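Long-range contacts in halogenase (Chondromyces crocatus, PDB 3E1T), which binds FAD and probably uses the flavin to chlorinate a precursor of the antibiotic chondrochloren: residues 176-181 and 293-298; 161-166 and 332-337. All coordinates share one frame; numbering follows the deposited sequence.

Contact 1. Residues 176-181 and 293-298; sequences QAVGER and FWKNGM
This is an apolar loop-to-loop contact at the edge of the parallel FAD-domain sheet, with Val178 wedged between the backbone at Trp294 and the side chain of Met298. Residues 176-181 lie in the loop between strands 163-166 and 181-183, and residues 293-298 lead into the edge strand 298-300. The two branches of Val178 do different work. Val178 CG1 is anti to the backbone N (chi1 171°) and rests on the other segment's backbone, 3.4 Å from Trp294 N. Val178 CG2 meets Met298 SD at 3.6 Å, and Met298 CG and the CE methyl lie on the same branch. The Met298 chain is fully extended, with CG anti to its backbone N (chi1 -169°). This carries the thioether across Val178 CG2 and brings Met298 SD to 4.1 Å from Ala177 CB. Phe139 and Val137 of strand 133-140 also touch Met298. With an alanine at Met298, Val178 CG2 and Ala177 CB would probably lose their thioether partner, and a gap would open between the loop and strand 133-140. Lys295 CD packs against the carbonyl oxygen of Ala177, 3.2 Å from Ala177 O, which is not a hydrogen bond. No direct hydrogen bond joins the segments. Instead, one water donates to Val178 O at 2.6 Å and to Trp294 O at 3.1 Å. Within segment 293-298, Lys295 N bonds to Met298 O and closes a tight turn. The side chain of Met298 is about 11 Å from the bound FAD. The contact thus lies beside the cofactor site, not in it, within the Rossmann-type FAD-binding fold of flavin-dependent halogenases.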
loop_
_atom_site.group_PDB
_atom_site.type_symbol
_atom_site.label_atom_id
_atom_site.label_comp_id
_atom_site.label_asym_id
_atom_site.label_seq_id
_atom_site.Cartn_x
_atom_site.Cartn_y
_atom_site.Cartn_z
ATOM N N GLN A 176 -4.804 -15.998 -8.491
ATOM C CA GLN A 176 -4.030 -17.073 -9.130
ATOM C C GLN A 176 -4.466 -17.367 -10.574
ATOM O O GLN A 176 -3.741 -18.008 -11.338
ATOM C CB GLN A 176 -4.040 -18.353 -8.286
ATOM C CG GLN A 176 -5.343 -19.130 -8.343
ATOM C CD GLN A 176 -6.445 -18.492 -7.524
ATOM O OE1 GLN A 176 -6.202 -17.572 -6.734
ATOM N NE2 GLN A 176 -7.676 -18.984 -7.703
ATOM N N ALA A 177 -5.636 -16.868 -10.951
ATOM C CA ALA A 177 -6.092 -16.942 -12.326
ATOM C C ALA A 177 -5.260 -16.048 -13.247
ATOM O O ALA A 177 -5.208 -16.293 -14.452
ATOM C CB ALA A 177 -7.566 -16.588 -12.415
ATOM N N VAL A 178 -4.604 -15.020 -12.695
ATOM C CA VAL A 178 -3.761 -14.135 -13.513
ATOM C C VAL A 178 -2.255 -14.459 -13.418
ATOM O O VAL A 178 -1.551 -14.484 -14.441
ATOM C CB VAL A 178 -4.000 -12.628 -13.193
ATOM C CG1 VAL A 178 -2.984 -11.765 -13.884
ATOM C CG2 VAL A 178 -5.410 -12.195 -13.602
ATOM N N GLY A 179 -1.759 -14.676 -12.205
ATOM C CA GLY A 179 -0.327 -14.907 -11.993
ATOM C C GLY A 179 -0.026 -15.563 -10.665
ATOM O O GLY A 179 -0.945 -15.818 -9.877
ATOM N N GLU A 180 1.254 -15.852 -10.423
ATOM C CA GLU A 180 1.695 -16.429 -9.157
ATOM C C GLU A 180 2.135 -15.298 -8.211
ATOM O O GLU A 180 2.854 -14.394 -8.607
ATOM C CB GLU A 180 2.863 -17.400 -9.397
ATOM C CG GLU A 180 3.410 -18.059 -8.125
ATOM C CD GLU A 180 4.826 -18.619 -8.275
ATOM O OE1 GLU A 180 5.344 -18.700 -9.415
ATOM O OE2 GLU A 180 5.433 -18.966 -7.228
ATOM N N ARG A 181 1.701 -15.349 -6.963
ATOM C CA ARG A 181 2.179 -14.367 -5.992
ATOM C C ARG A 181 3.559 -14.836 -5.492
ATOM O O ARG A 181 3.728 -15.996 -5.113
ATOM C CB ARG A 181 1.170 -14.211 -4.855
ATOM C CG ARG A 181 1.655 -13.382 -3.705
ATOM C CD ARG A 181 0.696 -13.470 -2.550
ATOM N NE ARG A 181 -0.521 -12.707 -2.820
ATOM C CZ ARG A 181 -1.434 -12.415 -1.903
ATOM N NH1 ARG A 181 -1.282 -12.828 -0.649
ATOM N NH2 ARG A 181 -2.497 -11.709 -2.240
ATOM N N PHE A 293 0.072 -8.983 -13.927
ATOM C CA PHE A 293 -1.035 -8.140 -13.431
ATOM C C PHE A 293 -2.281 -8.182 -14.326
ATOM O O PHE A 293 -3.316 -7.613 -13.971
ATOM C CB PHE A 293 -0.605 -6.674 -13.247
ATOM C CG PHE A 293 0.501 -6.464 -12.232
ATOM C CD1 PHE A 293 0.720 -7.371 -11.194
ATOM C CD2 PHE A 293 1.297 -5.324 -12.295
ATOM C CE1 PHE A 293 1.743 -7.158 -10.252
ATOM C CE2 PHE A 293 2.322 -5.115 -11.364
ATOM C CZ PHE A 293 2.531 -6.032 -10.340
ATOM N N TRP A 294 -2.182 -8.850 -15.477
ATOM C CA TRP A 294 -3.352 -9.059 -16.348
ATOM C C TRP A 294 -3.197 -10.319 -17.215
ATOM O O TRP A 294 -2.086 -10.829 -17.404
ATOM C CB TRP A 294 -3.584 -7.836 -17.235
ATOM C CG TRP A 294 -2.594 -7.713 -18.336
ATOM C CD1 TRP A 294 -1.294 -7.310 -18.227
ATOM C CD2 TRP A 294 -2.814 -7.997 -19.725
ATOM N NE1 TRP A 294 -0.693 -7.322 -19.463
ATOM C CE2 TRP A 294 -1.603 -7.738 -20.400
ATOM C CE3 TRP A 294 -3.922 -8.430 -20.466
ATOM C CZ2 TRP A 294 -1.463 -7.911 -21.784
ATOM C CZ3 TRP A 294 -3.782 -8.594 -21.845
ATOM C CH2 TRP A 294 -2.562 -8.342 -22.483
ATOM N N LYS A 295 -4.299 -10.835 -17.744
ATOM C CA LYS A 295 -4.162 -11.940 -18.709
ATOM C C LYS A 295 -4.927 -11.721 -20.019
ATOM O O LYS A 295 -4.322 -11.363 -21.039
ATOM C CB LYS A 295 -4.424 -13.314 -18.065
ATOM C CG LYS A 295 -5.800 -13.504 -17.471
ATOM C CD LYS A 295 -6.118 -14.989 -17.241
ATOM C CE LYS A 295 -5.628 -15.876 -18.394
ATOM N NZ LYS A 295 -6.292 -17.220 -18.442
ATOM N N ASN A 296 -6.234 -11.931 -19.995
ATOM C CA ASN A 296 -7.107 -11.647 -21.132
ATOM C C ASN A 296 -8.469 -11.463 -20.515
ATOM O O ASN A 296 -9.074 -12.428 -20.040
ATOM C CB ASN A 296 -7.125 -12.794 -22.159
ATOM C CG ASN A 296 -6.230 -12.525 -23.377
ATOM O OD1 ASN A 296 -5.718 -11.411 -23.579
ATOM N ND2 ASN A 296 -6.045 -13.549 -24.199
ATOM N N GLY A 297 -8.907 -10.209 -20.456
ATOM C CA GLY A 297 -10.156 -9.845 -19.805
ATOM C C GLY A 297 -10.098 -9.709 -18.291
ATOM O O GLY A 297 -11.108 -9.404 -17.668
ATOM N N MET A 298 -8.937 -9.948 -17.684
ATOM C CA MET A 298 -8.806 -9.822 -16.229
ATOM C C MET A 298 -7.577 -9.004 -15.868
ATOM O O MET A 298 -6.585 -9.018 -16.598
ATOM C CB MET A 298 -8.760 -11.195 -15.551
ATOM C CG MET A 298 -8.899 -11.179 -14.019
ATOM S SD MET A 298 -8.974 -12.857 -13.421
ATOM C CE MET A 298 -8.781 -12.704 -11.630
HETATM O O HOH W 1 -1.117 -13.735 -16.924
#

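Contact 2. Residues 161-166 and 332-337; sequences ARFIVD and TCLAGE
The C-terminal end of helix 315-333 meets the corner at Arg162 and Phe163 that leads along strand 163-166, an interior strand of the parallel FAD-domain sheet, next to the edge strand 298-300. Arg162, Phe163, Cys333 and Leu334 make the contact. The helix finishes in a Schellman motif. Glu337 N bonds to Thr332 O and Gly336 N to Cys333 O, with Gly336 as the C-prime residue at positive phi. Cys333 to Gly336 also form a type I beta turn.

Leu334 supplies the closest apolar touch. Leu334 CD2 comes in at the edge of the Phe163 ring, near the ring plane, 3.6 Å from Phe163 CE2. The two side chains run past each other in opposite directions. Phe163 CZ also lies 3.9 Å from Cys333 CB. The Phe163 side chain has CG anti to the carbonyl carbon (chi1 -60°), which sends the ring out toward the helix end. Arg162 CG lies over one face of this ring, 3.9 Å above its plane and offset toward the rim.

The Arg162 chain is extended from CG to NE and reaches past Leu334, with Arg162 CD 3.8 Å from Leu334 CD2. Arg162 NH1 makes a weak hydrogen bond to Cys333 O, 3.2 Å long and bent to 129° at the hydrogen. Cys333 O therefore has two donors, Arg162 NH1 and Gly336 N. Arg162 NH2 forms a salt bridge with Glu340 of helix 340-368, which also touches Phe163 and Cys333.

The chemistry is thus divided. Phe163 and Leu334 make an apolar seam, while the exposed arginine lies over one face of Phe163 and past Leu334. Its positive charge sits at the carbonyl end of a helix, where it probably offsets the negative end of the helix dipole, and Glu340 probably fixes the guanidinium more firmly than the weak bond does.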
loop_
_atom_site.group_PDB
_atom_site.type_symbol
_atom_site.label_atom_id
_atom_site.label_comp_id
_atom_site.label_asym_id
_atom_site.label_seq_id
_atom_site.Cartn_x
_atom_site.Cartn_y
_atom_site.Cartn_z
ATOM N N ALA A 161 -19.178 -9.915 -18.082
ATOM C CA ALA A 161 -18.660 -8.620 -18.513
ATOM C C ALA A 161 -17.488 -8.807 -19.449
ATOM O O ALA A 161 -16.906 -9.888 -19.507
ATOM C CB ALA A 161 -18.241 -7.779 -17.306
ATOM N N ARG A 162 -17.139 -7.756 -20.181
ATOM C CA ARG A 162 -15.954 -7.789 -21.034
ATOM C C ARG A 162 -14.639 -7.797 -20.211
ATOM O O ARG A 162 -13.630 -8.367 -20.645
ATOM C CB ARG A 162 -15.979 -6.622 -22.031
ATOM C CG ARG A 162 -14.902 -6.710 -23.116
ATOM C CD ARG A 162 -14.891 -5.496 -24.027
ATOM N NE ARG A 162 -13.608 -5.350 -24.718
ATOM C CZ ARG A 162 -13.328 -4.413 -25.624
ATOM N NH1 ARG A 162 -14.243 -3.522 -25.989
ATOM N NH2 ARG A 162 -12.122 -4.367 -26.178
ATOM N N PHE A 163 -14.667 -7.171 -19.034
ATOM C CA PHE A 163 -13.493 -7.058 -18.166
ATOM C C PHE A 163 -13.834 -7.412 -16.735
ATOM O O PHE A 163 -14.850 -6.967 -16.216
ATOM C CB PHE A 163 -12.938 -5.641 -18.180
ATOM C CG PHE A 163 -12.516 -5.166 -19.527
ATOM C CD1 PHE A 163 -11.334 -5.602 -20.092
ATOM C CD2 PHE A 163 -13.299 -4.255 -20.222
ATOM C CE1 PHE A 163 -10.939 -5.144 -21.346
ATOM C CE2 PHE A 163 -12.909 -3.790 -21.468
ATOM C CZ PHE A 163 -11.727 -4.235 -22.032
ATOM N N ILE A 164 -12.978 -8.216 -16.110
ATOM C CA ILE A 164 -13.110 -8.576 -14.696
ATOM C C ILE A 164 -11.834 -8.104 -13.995
ATOM O O ILE A 164 -10.739 -8.398 -14.468
ATOM C CB ILE A 164 -13.242 -10.114 -14.484
ATOM C CG1 ILE A 164 -14.242 -10.745 -15.471
ATOM C CG2 ILE A 164 -13.605 -10.441 -13.014
ATOM C CD1 ILE A 164 -15.684 -10.325 -15.280
ATOM N N VAL A 165 -11.975 -7.356 -12.900
ATOM C CA VAL A 165 -10.807 -6.882 -12.145
ATOM C C VAL A 165 -10.841 -7.297 -10.672
ATOM O O VAL A 165 -11.819 -7.044 -9.979
ATOM C CB VAL A 165 -10.622 -5.354 -12.248
ATOM C CG1 VAL A 165 -9.438 -4.901 -11.375
ATOM C CG2 VAL A 165 -10.400 -4.929 -13.722
ATOM N N ASP A 166 -9.766 -7.945 -10.223
ATOM C CA ASP A 166 -9.579 -8.305 -8.822
ATOM C C ASP A 166 -8.994 -7.113 -8.070
ATOM O O ASP A 166 -7.839 -6.723 -8.288
ATOM C CB ASP A 166 -8.664 -9.528 -8.710
ATOM C CG ASP A 166 -8.531 -10.051 -7.286
ATOM O OD1 ASP A 166 -9.287 -9.638 -6.369
ATOM O OD2 ASP A 166 -7.655 -10.904 -7.083
ATOM N N THR A 332 -10.337 3.150 -22.641
ATOM C CA THR A 332 -9.757 3.286 -23.979
ATOM C C THR A 332 -10.133 2.121 -24.906
ATOM O O THR A 332 -10.296 2.305 -26.110
ATOM C CB THR A 332 -8.223 3.445 -23.914
ATOM O OG1 THR A 332 -7.893 4.556 -23.069
ATOM C CG2 THR A 332 -7.638 3.695 -25.290
ATOM N N CYS A 333 -10.273 0.929 -24.336
ATOM C CA CYS A 333 -10.660 -0.260 -25.094
ATOM C C CYS A 333 -12.169 -0.312 -25.358
ATOM O O CYS A 333 -12.603 -0.752 -26.422
ATOM C CB CYS A 333 -10.195 -1.527 -24.374
ATOM S SG CYS A 333 -8.398 -1.737 -24.400
ATOM N N LEU A 334 -12.960 0.141 -24.389
ATOM C CA LEU A 334 -14.409 0.209 -24.548
ATOM C C LEU A 334 -14.831 1.304 -25.531
ATOM O O LEU A 334 -16.007 1.399 -25.897
ATOM C CB LEU A 334 -15.096 0.416 -23.203
ATOM C CG LEU A 334 -15.091 -0.747 -22.214
ATOM C CD1 LEU A 334 -15.755 -0.305 -20.930
ATOM C CD2 LEU A 334 -15.776 -1.984 -22.781
ATOM N N ALA A 335 -13.865 2.122 -25.945
ATOM C CA ALA A 335 -14.070 3.152 -26.951
ATOM C C ALA A 335 -13.473 2.731 -28.301
ATOM O O ALA A 335 -13.378 3.538 -29.229
ATOM C CB ALA A 335 -13.474 4.471 -26.481
ATOM N N GLY A 336 -13.068 1.464 -28.397
ATOM C CA GLY A 336 -12.584 0.879 -29.650
ATOM C C GLY A 336 -11.262 1.416 -30.169
ATOM O O GLY A 336 -10.875 1.131 -31.305
ATOM N N GLU A 337 -10.567 2.193 -29.344
ATOM C CA GLU A 337 -9.251 2.705 -29.709
ATOM C C GLU A 337 -8.139 1.846 -29.120
ATOM O O GLU A 337 -8.322 1.198 -28.084
ATOM C CB GLU A 337 -9.085 4.174 -29.313
ATOM C CG GLU A 337 -9.902 4.615 -28.112
ATOM C CD GLU A 337 -9.587 6.030 -27.674
ATOM O OE1 GLU A 337 -9.235 6.858 -28.550
ATOM O OE2 GLU A 337 -9.696 6.317 -26.454
#

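In the fold
Contacts 1 and 2 have centres about 15 Å apart, on the same side of the chain's centre. They meet in the five-stranded parallel sheet, where strand 163-166 of contact 2 lies beside edge strand 298-300, which starts at Met298 of contact 1. A probable hydrogen bond from Ile164 N to Gly297 O, 2.7 Å, joins them directly. Along the chain the order is 161-166, 176-181, 293-298, 332-337, so contact 1 is nested inside the loop closed by contact 2. Contact 1 ties loops at the sheet's edge, and contact 2 brings helix 315-333 to the same sheet. Together they join distant parts of the chain within the FAD-binding domain.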